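Local coordinates for protein alpha-1,4-endofucoidanase (Mariniflexile fucanivorans, PDB 6DLH) that hydrolyses fucoidan within its chains as an alpha-1,4-endofucoidanase of glycoside hydrolase family 107, by a retaining mechanism, with bound calcium ions, at residues E277-T282 against V316-T321; G293-G298 against A340-K345; A653-L658 against S692-G697; N707-N712 against I724-I729. All coordinates share one frame; numbering follows the deposited sequence.

Overall arrangement
Interactions 1 and 2 belong to the glycoside hydrolase part of the chain, interactions 3 and 4 to the last of its probable Ig-like domains. The first two alternate along the sequence, with centres about 11 Å apart, and share a core in which Phe-281 CE1 lies 3.3 Å from His-341 O and Met-319 SD 3.7 Å from Phe-342 CB. Interactions 3 and 4 have centres about 12 Å apart and meet where Leu-695 CD2 packs 3.5 Å from Phe-711 CZ. Between the pairs, contact centres lie about 50 to 69 Å apart. A calcium ion lies about 8 Å from the Asn-279 side chain in interaction 1, and another about 14 Å from that of Trp-693 in interaction 3.

Interaction 1: E277-T282 against V316-T321; sequences EGNPFT and VVFMQT. With EDO (1,2-ethanediol), chain B.
Asn-279 ND2, 3.4 Å from Phe-318 CZ, is gripped by two acceptors, Ala-326 O and Asp-329 OD2. These hold the amide at the far end of the Phe-318 ring, its plane turned 51° from that of the ring. The other end of the amide serves the loop itself: Asn-279 OD1 accepts from Phe-281 N at 2.9 Å, closing an Asx turn. Phe-318 has CG anti to its backbone N (chi1 -173°), which carries the ring out from helix 307-321 toward the turn. Pro-280 CD lies over the ring centre, 3.5 Å from the centroid in a CH-pi contact. The loop follows strand 266-269 and the helix precedes strand 341-342; the contact packs this loop on a helix beside the parallel sheet, consistent with the barrel-like catalytic domain of GH29 relatives. Pro-280 CG lies above the rim of one face of Phe-281, while Met-319 CG meets the edge of that ring, 3.9 Å from Phe-281 CZ. An alanine at Phe-318 would take away the ring under Pro-280 CD and is likely to open a gap between turn and helix. An ethanediol molecule, probably from the crystallisation liquor, donates from O2 to Gly-278 O at 3.1 Å.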
loop_
_atom_site.group_PDB
_atom_site.type_symbol
_atom_site.label_atom_id
_atom_site.label_comp_id
_atom_site.label_asym_id
_atom_site.label_seq_id
_atom_site.Cartn_x
_atom_site.Cartn_y
_atom_site.Cartn_z
ATOM N N GLU A 277 -7.253 22.647 27.356
ATOM C CA GLU A 277 -7.928 23.769 27.992
ATOM C C GLU A 277 -8.446 24.724 26.920
ATOM O O GLU A 277 -8.802 25.860 27.225
ATOM C CB GLU A 277 -6.995 24.518 28.954
ATOM C CG GLU A 277 -6.350 23.654 30.030
ATOM C CD GLU A 277 -7.267 23.043 31.079
ATOM O OE1 GLU A 277 -6.744 22.418 32.021
ATOM O OE2 GLU A 277 -8.502 23.185 30.952
ATOM N N GLY A 278 -8.496 24.266 25.663
ATOM C CA GLY A 278 -8.805 25.191 24.586
ATOM C C GLY A 278 -9.121 24.462 23.288
ATOM O O GLY A 278 -9.788 23.432 23.299
ATOM N N ASN A 279 -8.623 25.012 22.178
ATOM C CA ASN A 279 -8.792 24.382 20.880
ATOM C C ASN A 279 -7.926 23.126 20.841
ATOM O O ASN A 279 -6.720 23.186 21.077
ATOM C CB ASN A 279 -8.547 25.357 19.727
ATOM C CG ASN A 279 -9.075 24.852 18.401
ATOM O OD1 ASN A 279 -8.905 23.684 18.054
ATOM N ND2 ASN A 279 -9.721 25.727 17.653
ATOM N N PRO A 280 -8.525 21.938 20.601
ATOM C CA PRO A 280 -7.756 20.693 20.543
ATOM C C PRO A 280 -6.881 20.578 19.295
ATOM O O PRO A 280 -6.106 19.629 19.183
ATOM C CB PRO A 280 -8.837 19.603 20.522
ATOM C CG PRO A 280 -10.036 20.297 19.912
ATOM C CD PRO A 280 -9.972 21.724 20.430
ATOM N N PHE A 281 -7.029 21.531 18.360
ATOM C CA PHE A 281 -6.231 21.518 17.146
ATOM C C PHE A 281 -5.235 22.675 17.165
ATOM O O PHE A 281 -5.621 23.826 17.373
ATOM C CB PHE A 281 -7.119 21.580 15.900
ATOM C CG PHE A 281 -8.255 20.586 15.864
ATOM C CD1 PHE A 281 -8.009 19.224 15.764
ATOM C CD2 PHE A 281 -9.575 21.018 15.917
ATOM C CE1 PHE A 281 -9.054 18.313 15.735
ATOM C CE2 PHE A 281 -10.621 20.106 15.898
ATOM C CZ PHE A 281 -10.358 18.753 15.791
ATOM N N THR A 282 -3.953 22.348 16.965
ATOM C CA THR A 282 -2.939 23.336 16.630
ATOM C C THR A 282 -3.449 24.199 15.470
ATOM O O THR A 282 -4.062 23.691 14.532
ATOM C CB THR A 282 -1.597 22.649 16.338
ATOM O OG1 THR A 282 -1.127 22.113 17.574
ATOM C CG2 THR A 282 -0.547 23.587 15.783
ATOM N N VAL A 316 -13.732 15.408 20.041
ATOM C CA VAL A 316 -14.816 15.014 19.162
ATOM C C VAL A 316 -16.037 15.901 19.425
ATOM O O VAL A 316 -16.695 16.340 18.482
ATOM C CB VAL A 316 -15.069 13.501 19.317
ATOM C CG1 VAL A 316 -16.496 13.123 19.639
ATOM C CG2 VAL A 316 -14.505 12.689 18.166
ATOM N N VAL A 317 -16.295 16.222 20.704
ATOM C CA VAL A 317 -17.391 17.110 21.060
ATOM C C VAL A 317 -17.117 18.499 20.484
ATOM O O VAL A 317 -18.034 19.136 19.973
ATOM C CB VAL A 317 -17.654 17.130 22.582
ATOM C CG1 VAL A 317 -18.641 18.220 22.979
ATOM C CG2 VAL A 317 -18.149 15.781 23.064
ATOM N N PHE A 318 -15.850 18.937 20.531
ATOM C CA PHE A 318 -15.442 20.210 19.945
ATOM C C PHE A 318 -15.847 20.298 18.471
ATOM O O PHE A 318 -16.226 21.367 17.990
ATOM C CB PHE A 318 -13.932 20.430 20.083
ATOM C CG PHE A 318 -13.448 21.797 19.658
ATOM C CD1 PHE A 318 -13.408 22.852 20.560
ATOM C CD2 PHE A 318 -13.036 22.037 18.357
ATOM C CE1 PHE A 318 -12.969 24.112 20.175
ATOM C CE2 PHE A 318 -12.603 23.298 17.966
ATOM C CZ PHE A 318 -12.567 24.333 18.874
ATOM N N MET A 319 -15.718 19.175 17.751
ATOM C CA MET A 319 -16.037 19.114 16.333
ATOM C C MET A 319 -17.541 19.295 16.149
ATOM O O MET A 319 -17.978 19.993 15.240
ATOM C CB MET A 319 -15.587 17.781 15.723
ATOM C CG MET A 319 -14.082 17.691 15.521
ATOM S SD MET A 319 -13.491 16.039 15.060
ATOM C CE MET A 319 -14.296 15.803 13.480
ATOM N N GLN A 320 -18.323 18.696 17.050
ATOM C CA GLN A 320 -19.770 18.840 17.030
ATOM C C GLN A 320 -20.185 20.280 17.338
ATOM O O GLN A 320 -20.992 20.857 16.609
ATOM C CB GLN A 320 -20.389 17.842 18.004
ATOM C CG GLN A 320 -21.897 17.973 18.154
ATOM C CD GLN A 320 -22.371 16.965 19.170
ATOM O OE1 GLN A 320 -22.978 15.951 18.817
ATOM N NE2 GLN A 320 -22.052 17.217 20.434
ATOM N N THR A 321 -19.633 20.858 18.418
ATOM C CA THR A 321 -20.053 22.176 18.881
ATOM C C THR A 321 -19.817 23.210 17.785
ATOM O O THR A 321 -20.590 24.155 17.641
ATOM C CB THR A 321 -19.343 22.586 20.179
ATOM O OG1 THR A 321 -19.609 21.543 21.116
ATOM C CG2 THR A 321 -19.831 23.910 20.739
HETATM C C1 EDO B . -11.912 20.885 25.568
HETATM O O1 EDO B . -13.348 20.852 25.596
HETATM C C2 EDO B . -11.446 20.744 24.136
HETATM O O2 EDO B . -10.065 20.431 24.180
#

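Interaction 2: G293-G298 against A340-K345; sequences GHPFGG and AHFFPK
Gly-293 is joined to strand 341-342 and the residue after it first through backbone atoms. Phe-343 N donates to Gly-293 O at 2.8 Å, the N-H arriving from above the carbonyl plane (39° out). Gly-293 CA makes a CA-H...O contact of 3.3 Å with His-341 O. A beta carbon on Gly-293 would fall only 1.9 Å from that oxygen, and its positive phi (71°) also favours glycine.

Packing centres on the Phe-342 ring. Its edge meets Gly-293 O, 3.3 Å from CD1, and, as an apolar neighbour, Pro-295 CB, 3.8 Å from CE1; Pro-344 CB, from its own segment, lies over the rim of one face. The ring backs onto helix 307-321 through Leu-315, Val-316 and Met-319. Pro-295 CD abuts Phe-343 O at 3.3 Å, an oxygen that accepts from Trp-351 NE1.

Among polar side chains, His-294 ND1 donates to Pro-295 O at 3.0 Å, on a lone pair in the carbonyl plane, and His-341 ND1 to Thr-291 O. The extended Lys-345 brings NZ near Gly-298 O, but its hydrogen bond is to Gly-300 O, and Trp-351 adds a cation-pi contact. Segment 293-298 thus lies beside strand 341-342, outermost in the parallel sheet, with main-chain oxygens receiving most of the N-H donors; the buried lysine charge is probably offset by a carbonyl and an indole.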
loop_
_atom_site.group_PDB
_atom_site.type_symbol
_atom_site.label_atom_id
_atom_site.label_comp_id
_atom_site.label_asym_id
_atom_site.label_seq_id
_atom_site.Cartn_x
_atom_site.Cartn_y
_atom_site.Cartn_z
ATOM N N GLY A 293 -5.146 16.588 13.151
ATOM C CA GLY A 293 -5.989 16.120 14.241
ATOM C C GLY A 293 -5.464 14.853 14.914
ATOM O O GLY A 293 -6.225 13.932 15.172
ATOM N N HIS A 294 -4.162 14.825 15.206
ATOM C CA HIS A 294 -3.545 13.778 16.003
ATOM C C HIS A 294 -4.180 13.785 17.398
ATOM O O HIS A 294 -4.412 14.850 17.967
ATOM C CB HIS A 294 -2.042 14.059 16.049
ATOM C CG HIS A 294 -1.190 12.960 16.582
ATOM N ND1 HIS A 294 -1.004 12.760 17.943
ATOM C CD2 HIS A 294 -0.407 12.054 15.952
ATOM C CE1 HIS A 294 -0.172 11.753 18.126
ATOM N NE2 HIS A 294 0.211 11.307 16.923
ATOM N N PRO A 295 -4.506 12.615 17.991
ATOM C CA PRO A 295 -5.075 12.582 19.339
ATOM C C PRO A 295 -4.083 12.969 20.438
ATOM O O PRO A 295 -2.872 12.938 20.239
ATOM C CB PRO A 295 -5.544 11.128 19.505
ATOM C CG PRO A 295 -4.722 10.336 18.517
ATOM C CD PRO A 295 -4.398 11.284 17.381
ATOM N N PHE A 296 -4.619 13.334 21.607
ATOM C CA PHE A 296 -3.806 13.505 22.797
ATOM C C PHE A 296 -3.251 12.149 23.229
ATOM O O PHE A 296 -3.856 11.111 22.964
ATOM C CB PHE A 296 -4.657 14.092 23.920
ATOM C CG PHE A 296 -5.120 15.509 23.697
ATOM C CD1 PHE A 296 -4.370 16.577 24.170
ATOM C CD2 PHE A 296 -6.314 15.771 23.040
ATOM C CE1 PHE A 296 -4.809 17.880 23.983
ATOM C CE2 PHE A 296 -6.751 17.073 22.853
ATOM C CZ PHE A 296 -5.994 18.129 23.317
ATOM N N GLY A 297 -2.103 12.177 23.913
ATOM C CA GLY A 297 -1.447 10.962 24.369
ATOM C C GLY A 297 -0.377 10.511 23.382
ATOM O O GLY A 297 -0.377 10.909 22.222
ATOM N N GLY A 298 0.550 9.676 23.846
ATOM C CA GLY A 298 1.665 9.328 22.982
ATOM C C GLY A 298 1.357 8.102 22.130
ATOM O O GLY A 298 0.321 8.024 21.463
ATOM N N ALA A 340 -12.646 20.828 10.677
ATOM C CA ALA A 340 -12.225 20.078 11.846
ATOM C C ALA A 340 -12.150 18.600 11.474
ATOM O O ALA A 340 -13.118 18.043 10.966
ATOM C CB ALA A 340 -13.185 20.325 12.982
ATOM N N HIS A 341 -10.991 17.980 11.722
ATOM C CA HIS A 341 -10.801 16.583 11.372
ATOM C C HIS A 341 -9.967 15.883 12.442
ATOM O O HIS A 341 -9.062 16.475 13.020
ATOM C CB HIS A 341 -10.194 16.468 9.964
ATOM C CG HIS A 341 -9.491 15.178 9.706
ATOM N ND1 HIS A 341 -8.169 14.971 10.064
ATOM C CD2 HIS A 341 -9.915 14.032 9.137
ATOM C CE1 HIS A 341 -7.809 13.751 9.719
ATOM N NE2 HIS A 341 -8.859 13.158 9.139
ATOM N N PHE A 342 -10.271 14.602 12.670
ATOM C CA PHE A 342 -9.678 13.829 13.751
ATOM C C PHE A 342 -9.030 12.582 13.150
ATOM O O PHE A 342 -9.605 11.988 12.237
ATOM C CB PHE A 342 -10.768 13.531 14.791
ATOM C CG PHE A 342 -10.339 12.873 16.084
ATOM C CD1 PHE A 342 -9.071 13.064 16.612
ATOM C CD2 PHE A 342 -11.234 12.095 16.804
ATOM C CE1 PHE A 342 -8.697 12.467 17.810
ATOM C CE2 PHE A 342 -10.868 11.507 18.007
ATOM C CZ PHE A 342 -9.603 11.700 18.513
ATOM N N PHE A 343 -7.839 12.212 13.663
ATOM C CA PHE A 343 -7.125 11.008 13.248
ATOM C C PHE A 343 -6.918 10.056 14.428
ATOM O O PHE A 343 -5.786 9.797 14.832
ATOM C CB PHE A 343 -5.788 11.353 12.576
ATOM C CG PHE A 343 -5.130 10.237 11.798
ATOM C CD1 PHE A 343 -5.765 9.016 11.599
ATOM C CD2 PHE A 343 -3.874 10.416 11.237
ATOM C CE1 PHE A 343 -5.161 8.004 10.866
ATOM C CE2 PHE A 343 -3.276 9.411 10.487
ATOM C CZ PHE A 343 -3.912 8.201 10.312
ATOM N N PRO A 344 -7.993 9.446 14.980
ATOM C CA PRO A 344 -7.862 8.537 16.125
ATOM C C PRO A 344 -7.429 7.129 15.718
ATOM O O PRO A 344 -7.407 6.802 14.531
ATOM C CB PRO A 344 -9.299 8.502 16.667
ATOM C CG PRO A 344 -10.155 8.630 15.419
ATOM C CD PRO A 344 -9.387 9.579 14.517
ATOM N N LYS A 345 -7.085 6.304 16.717
ATOM C CA LYS A 345 -6.792 4.892 16.516
ATOM C C LYS A 345 -7.942 4.059 17.071
ATOM O O LYS A 345 -8.441 4.350 18.153
ATOM C CB LYS A 345 -5.597 4.416 17.353
ATOM C CG LYS A 345 -4.435 5.376 17.514
ATOM C CD LYS A 345 -3.413 4.842 18.496
ATOM C CE LYS A 345 -2.629 5.957 19.156
ATOM N NZ LYS A 345 -1.394 5.443 19.792
#

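Interaction 3: A653-L658 against S692-G697; sequences AYNYTL and SWKLSG
Leu-658 and Leu-695 mesh on the inner face of the strand pair. Both hold CG anti to the carbonyl carbon, chi1 -65° in Leu-658 and -66° in Leu-695, and the CD1 methyl of Leu-695 lies against the CG-CD1 bond of Leu-658, 3.9 Å from each atom. An alanine in place of Leu-658 lacks this branch and would probably open a gap beside Leu-695 CD1. Tyr-654 lies on the same face; its CB is 3.3 Å from Gly-697 O, and its hydroxyl is bonded to Thr-646 O. Strands 654-659 and 692-697 run antiparallel in a three-stranded sheet of a probable Ig-like domain, where Tyr-656 and Leu-695 form a hydrogen-bonded pair and Leu-695 N reaches Tyr-656 O at 2.8 Å. The inner residues Tyr-654, Tyr-656 and Leu-695 pack on Leu-645 of strand 642-649 in the facing sheet. The other face carries polar side chains, Asn-655, Thr-657, Lys-694 and Ser-696. Thr-657 turns CG2 onto Ser-692 CB at 3.6 Å, while Ser-692 OG is bonded to Asp-689 OD1. Lys-694 bends at its third torsion (79°), and its methylene chain passes Asn-655 OD1, which lies 3.6 Å from Lys-694 CD and 3.7 Å from Ser-696 CB.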
loop_
_atom_site.group_PDB
_atom_site.type_symbol
_atom_site.label_atom_id
_atom_site.label_comp_id
_atom_site.label_asym_id
_atom_site.label_seq_id
_atom_site.Cartn_x
_atom_site.Cartn_y
_atom_site.Cartn_z
ATOM N N ALA A 653 25.096 -25.618 25.142
ATOM C CA ALA A 653 24.613 -26.356 23.988
ATOM C C ALA A 653 24.945 -25.574 22.719
ATOM O O ALA A 653 24.810 -24.351 22.674
ATOM C CB ALA A 653 23.136 -26.643 24.108
ATOM N N TYR A 654 25.426 -26.312 21.715
ATOM C CA TYR A 654 25.817 -25.755 20.435
ATOM C C TYR A 654 24.755 -26.129 19.411
ATOM O O TYR A 654 24.180 -27.218 19.480
ATOM C CB TYR A 654 27.174 -26.318 20.008
ATOM C CG TYR A 654 27.743 -25.711 18.752
ATOM C CD1 TYR A 654 28.503 -24.556 18.808
ATOM C CD2 TYR A 654 27.510 -26.282 17.508
ATOM C CE1 TYR A 654 29.026 -23.980 17.661
ATOM C CE2 TYR A 654 28.017 -25.714 16.347
ATOM C CZ TYR A 654 28.781 -24.561 16.427
ATOM O OH TYR A 654 29.292 -23.989 15.298
ATOM N N ASN A 655 24.520 -25.207 18.468
ATOM C CA ASN A 655 23.591 -25.422 17.368
ATOM C C ASN A 655 24.084 -24.654 16.146
ATOM O O ASN A 655 24.566 -23.529 16.276
ATOM C CB ASN A 655 22.159 -25.008 17.727
ATOM C CG ASN A 655 21.467 -25.997 18.640
ATOM O OD1 ASN A 655 21.067 -27.077 18.206
ATOM N ND2 ASN A 655 21.324 -25.641 19.909
ATOM N N TYR A 656 23.953 -25.291 14.972
ATOM C CA TYR A 656 24.242 -24.680 13.683
ATOM C C TYR A 656 23.578 -25.492 12.575
ATOM O O TYR A 656 23.754 -26.708 12.510
ATOM C CB TYR A 656 25.749 -24.612 13.435
ATOM C CG TYR A 656 26.158 -23.630 12.368
ATOM C CD1 TYR A 656 25.975 -23.909 11.020
ATOM C CD2 TYR A 656 26.743 -22.422 12.706
ATOM C CE1 TYR A 656 26.361 -23.011 10.038
ATOM C CE2 TYR A 656 27.134 -21.513 11.738
ATOM C CZ TYR A 656 26.944 -21.806 10.399
ATOM O OH TYR A 656 27.336 -20.910 9.447
ATOM N N THR A 657 22.828 -24.803 11.703
ATOM C CA THR A 657 22.084 -25.464 10.642
ATOM C C THR A 657 22.813 -25.282 9.312
ATOM O O THR A 657 23.096 -24.157 8.898
ATOM C CB THR A 657 20.609 -25.029 10.630
ATOM O OG1 THR A 657 19.955 -25.540 11.792
ATOM C CG2 THR A 657 19.857 -25.512 9.409
ATOM N N LEU A 658 23.134 -26.413 8.667
ATOM C CA LEU A 658 23.648 -26.417 7.308
ATOM C C LEU A 658 22.465 -26.392 6.345
ATOM O O LEU A 658 21.489 -27.122 6.536
ATOM C CB LEU A 658 24.507 -27.668 7.088
ATOM C CG LEU A 658 25.789 -27.768 7.919
ATOM C CD1 LEU A 658 26.529 -29.063 7.607
ATOM C CD2 LEU A 658 26.697 -26.564 7.706
ATOM N N SER A 692 17.854 -28.868 5.021
ATOM C CA SER A 692 18.714 -28.441 6.117
ATOM C C SER A 692 19.094 -29.600 7.039
ATOM O O SER A 692 18.288 -30.496 7.290
ATOM C CB SER A 692 18.070 -27.316 6.890
ATOM O OG SER A 692 16.803 -27.715 7.392
ATOM N N TRP A 693 20.332 -29.542 7.554
ATOM C CA TRP A 693 20.879 -30.513 8.492
ATOM C C TRP A 693 21.435 -29.772 9.706
ATOM O O TRP A 693 22.159 -28.788 9.551
ATOM C CB TRP A 693 21.961 -31.371 7.813
ATOM C CG TRP A 693 21.448 -32.259 6.719
ATOM C CD1 TRP A 693 20.963 -31.865 5.503
ATOM C CD2 TRP A 693 21.368 -33.698 6.729
ATOM N NE1 TRP A 693 20.578 -32.951 4.764
ATOM C CE2 TRP A 693 20.815 -34.092 5.489
ATOM C CE3 TRP A 693 21.705 -34.691 7.658
ATOM C CZ2 TRP A 693 20.591 -35.429 5.163
ATOM C CZ3 TRP A 693 21.475 -36.013 7.340
ATOM C CH2 TRP A 693 20.926 -36.375 6.108
ATOM N N LYS A 694 21.094 -30.245 10.913
ATOM C CA LYS A 694 21.495 -29.551 12.131
ATOM C C LYS A 694 22.679 -30.249 12.800
ATOM O O LYS A 694 22.629 -31.442 13.104
ATOM C CB LYS A 694 20.324 -29.382 13.106
ATOM C CG LYS A 694 20.648 -28.599 14.376
ATOM C CD LYS A 694 19.451 -28.299 15.257
ATOM C CE LYS A 694 19.002 -29.467 16.109
ATOM N NZ LYS A 694 17.732 -29.167 16.812
ATOM N N LEU A 695 23.738 -29.465 13.029
ATOM C CA LEU A 695 24.874 -29.867 13.838
ATOM C C LEU A 695 24.606 -29.446 15.277
ATOM O O LEU A 695 24.416 -28.262 15.553
ATOM C CB LEU A 695 26.126 -29.160 13.310
ATOM C CG LEU A 695 26.571 -29.558 11.903
ATOM C CD1 LEU A 695 27.495 -28.504 11.312
ATOM C CD2 LEU A 695 27.247 -30.920 11.918
ATOM N N SER A 696 24.596 -30.423 16.190
ATOM C CA SER A 696 24.348 -30.116 17.587
ATOM C C SER A 696 25.220 -30.967 18.507
ATOM O O SER A 696 25.855 -31.930 18.077
ATOM C CB SER A 696 22.887 -30.249 17.918
ATOM O OG SER A 696 22.394 -31.513 17.512
ATOM N N GLY A 697 25.227 -30.580 19.784
ATOM C CA GLY A 697 25.972 -31.259 20.826
ATOM C C GLY A 697 26.471 -30.249 21.850
ATOM O O GLY A 697 26.406 -29.046 21.611
#

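Interaction 4: N707-N712 against I724-I729; sequences NSFTFN and ILINVI
Ile-724 pairs with Phe-709 through both of its backbone polar atoms: Ile-724 N donates to Phe-709 O and Phe-709 N to Ile-724 O, each at 2.9 Å. The same Ile-724 O lies in the plane of the Phe-709 ring at its edge, 3.5 Å from CD1. On the side chain, CG1 stands anti to the carbonyl carbon (chi1 -78°), and with chi2 at 73° this turns the CD1 methyl back to Phe-711 CD1, 3.5 Å away, the two side chains crossing at about a right angle.

Leu-725 faces the other way. It forms a non-hydrogen-bonded pair with Ser-708, its CA-H points at Asn-707 O, and its side chain touches Asn-644 of the neighbouring strand and Glu-706.

Ile-726 returns to the face of the phenylalanines. Its N donates to Asn-707 O at 3.1 Å and its O receives Asn-707 N at 2.7 Å, while its CD1 is a looser neighbour of Phe-709 CE1 at 4.3 Å.

Val-728 ends the contact, laying CG2 3.7 Å from Asn-707 ND2. That amide is buried but satisfied: ND2 donates to Asp-703 O, and OD1 accepts from Trp-682 NE1, which would fix the rotation of the group beside the valine.

Asn-707, Phe-709, Phe-711, Ile-724, Ile-726 and Val-728 thus share one face, with Leu-645 of strand 642-649 touching both isoleucines. Eleven residues link the two segments in a beta hairpin at the middle of a four-stranded sheet, and its inward, mostly apolar face is consistent with an Ig-like beta sandwich.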
loop_
_atom_site.group_PDB
_atom_site.type_symbol
_atom_site.label_atom_id
_atom_site.label_comp_id
_atom_site.label_asym_id
_atom_site.label_seq_id
_atom_site.Cartn_x
_atom_site.Cartn_y
_atom_site.Cartn_z
ATOM N N ASN A 707 38.264 -27.450 16.700
ATOM C CA ASN A 707 37.780 -28.817 16.585
ATOM C C ASN A 707 37.491 -29.118 15.118
ATOM O O ASN A 707 36.586 -28.525 14.535
ATOM C CB ASN A 707 36.507 -29.037 17.408
ATOM C CG ASN A 707 36.744 -29.104 18.903
ATOM O OD1 ASN A 707 36.300 -30.050 19.552
ATOM N ND2 ASN A 707 37.444 -28.121 19.458
ATOM N N SER A 708 38.255 -30.058 14.545
ATOM C CA SER A 708 38.168 -30.347 13.124
ATOM C C SER A 708 37.304 -31.584 12.881
ATOM O O SER A 708 37.461 -32.606 13.549
ATOM C CB SER A 708 39.543 -30.470 12.524
ATOM O OG SER A 708 39.465 -30.779 11.140
ATOM N N PHE A 709 36.384 -31.472 11.918
ATOM C CA PHE A 709 35.468 -32.549 11.576
ATOM C C PHE A 709 35.452 -32.742 10.063
ATOM O O PHE A 709 35.816 -31.838 9.316
ATOM C CB PHE A 709 34.045 -32.227 12.043
ATOM C CG PHE A 709 33.897 -31.948 13.517
ATOM C CD1 PHE A 709 34.159 -30.683 14.031
ATOM C CD2 PHE A 709 33.492 -32.945 14.392
ATOM C CE1 PHE A 709 34.024 -30.426 15.387
ATOM C CE2 PHE A 709 33.360 -32.687 15.749
ATOM C CZ PHE A 709 33.623 -31.429 16.243
ATOM N N THR A 710 35.019 -33.925 9.617
ATOM C CA THR A 710 34.843 -34.149 8.191
ATOM C C THR A 710 33.451 -34.734 7.954
ATOM O O THR A 710 32.973 -35.557 8.736
ATOM C CB THR A 710 36.002 -34.965 7.588
ATOM O OG1 THR A 710 35.899 -36.324 8.017
ATOM C CG2 THR A 710 37.372 -34.419 7.938
ATOM N N PHE A 711 32.811 -34.292 6.868
ATOM C CA PHE A 711 31.455 -34.713 6.558
ATOM C C PHE A 711 31.364 -35.094 5.085
ATOM O O PHE A 711 32.004 -34.485 4.234
ATOM C CB PHE A 711 30.438 -33.630 6.949
ATOM C CG PHE A 711 30.203 -33.490 8.436
ATOM C CD1 PHE A 711 30.977 -32.630 9.204
ATOM C CD2 PHE A 711 29.214 -34.228 9.075
ATOM C CE1 PHE A 711 30.762 -32.504 10.570
ATOM C CE2 PHE A 711 29.003 -34.106 10.444
ATOM C CZ PHE A 711 29.782 -33.246 11.190
ATOM N N ASN A 712 30.550 -36.109 4.797
ATOM C CA ASN A 712 30.449 -36.598 3.436
ATOM C C ASN A 712 29.048 -36.328 2.896
ATOM O O ASN A 712 28.055 -36.552 3.585
ATOM C CB ASN A 712 30.942 -38.043 3.292
ATOM C CG ASN A 712 30.799 -38.564 1.878
ATOM O OD1 ASN A 712 31.746 -38.521 1.094
ATOM N ND2 ASN A 712 29.606 -39.024 1.529
ATOM N N ILE A 724 34.645 -29.260 8.518
ATOM C CA ILE A 724 33.966 -28.291 9.369
ATOM C C ILE A 724 34.857 -28.000 10.579
ATOM O O ILE A 724 35.293 -28.922 11.262
ATOM C CB ILE A 724 32.569 -28.808 9.785
ATOM C CG1 ILE A 724 31.527 -28.661 8.668
ATOM C CG2 ILE A 724 32.092 -28.125 11.060
ATOM C CD1 ILE A 724 31.679 -29.626 7.515
ATOM N N LEU A 725 35.105 -26.709 10.839
ATOM C CA LEU A 725 36.040 -26.246 11.855
ATOM C C LEU A 725 35.303 -25.331 12.837
ATOM O O LEU A 725 34.822 -24.265 12.456
ATOM C CB LEU A 725 37.169 -25.502 11.133
ATOM C CG LEU A 725 38.214 -24.799 12.003
ATOM C CD1 LEU A 725 39.199 -25.802 12.585
ATOM C CD2 LEU A 725 38.967 -23.748 11.195
ATOM N N ILE A 726 35.205 -25.772 14.099
ATOM C CA ILE A 726 34.567 -25.019 15.170
ATOM C C ILE A 726 35.592 -24.766 16.270
ATOM O O ILE A 726 36.157 -25.709 16.824
ATOM C CB ILE A 726 33.344 -25.767 15.745
ATOM C CG1 ILE A 726 32.244 -25.991 14.707
ATOM C CG2 ILE A 726 32.811 -25.049 16.977
ATOM C CD1 ILE A 726 31.267 -27.085 15.078
ATOM N N ASN A 727 35.797 -23.486 16.593
ATOM C CA ASN A 727 36.549 -23.089 17.771
ATOM C C ASN A 727 35.642 -23.155 19.000
ATOM O O ASN A 727 34.591 -22.517 19.037
ATOM C CB ASN A 727 37.126 -21.680 17.616
ATOM C CG ASN A 727 38.074 -21.326 18.739
ATOM O OD1 ASN A 727 38.349 -22.159 19.597
ATOM N ND2 ASN A 727 38.582 -20.105 18.738
ATOM N N VAL A 728 36.065 -23.931 20.008
ATOM C CA VAL A 728 35.346 -24.036 21.268
ATOM C C VAL A 728 36.052 -23.155 22.298
ATOM O O VAL A 728 37.203 -23.410 22.634
ATOM C CB VAL A 728 35.231 -25.503 21.736
ATOM C CG1 VAL A 728 34.608 -25.627 23.121
ATOM C CG2 VAL A 728 34.473 -26.371 20.742
ATOM N N ILE A 729 35.359 -22.112 22.778
ATOM C CA ILE A 729 35.870 -21.222 23.812
ATOM C C ILE A 729 35.478 -21.787 25.176
ATOM O O ILE A 729 34.312 -22.106 25.409
ATOM C CB ILE A 729 35.332 -19.784 23.636
ATOM C CG1 ILE A 729 35.528 -19.233 22.220
ATOM C CG2 ILE A 729 35.904 -18.847 24.692
ATOM C CD1 ILE A 729 36.965 -18.924 21.859
#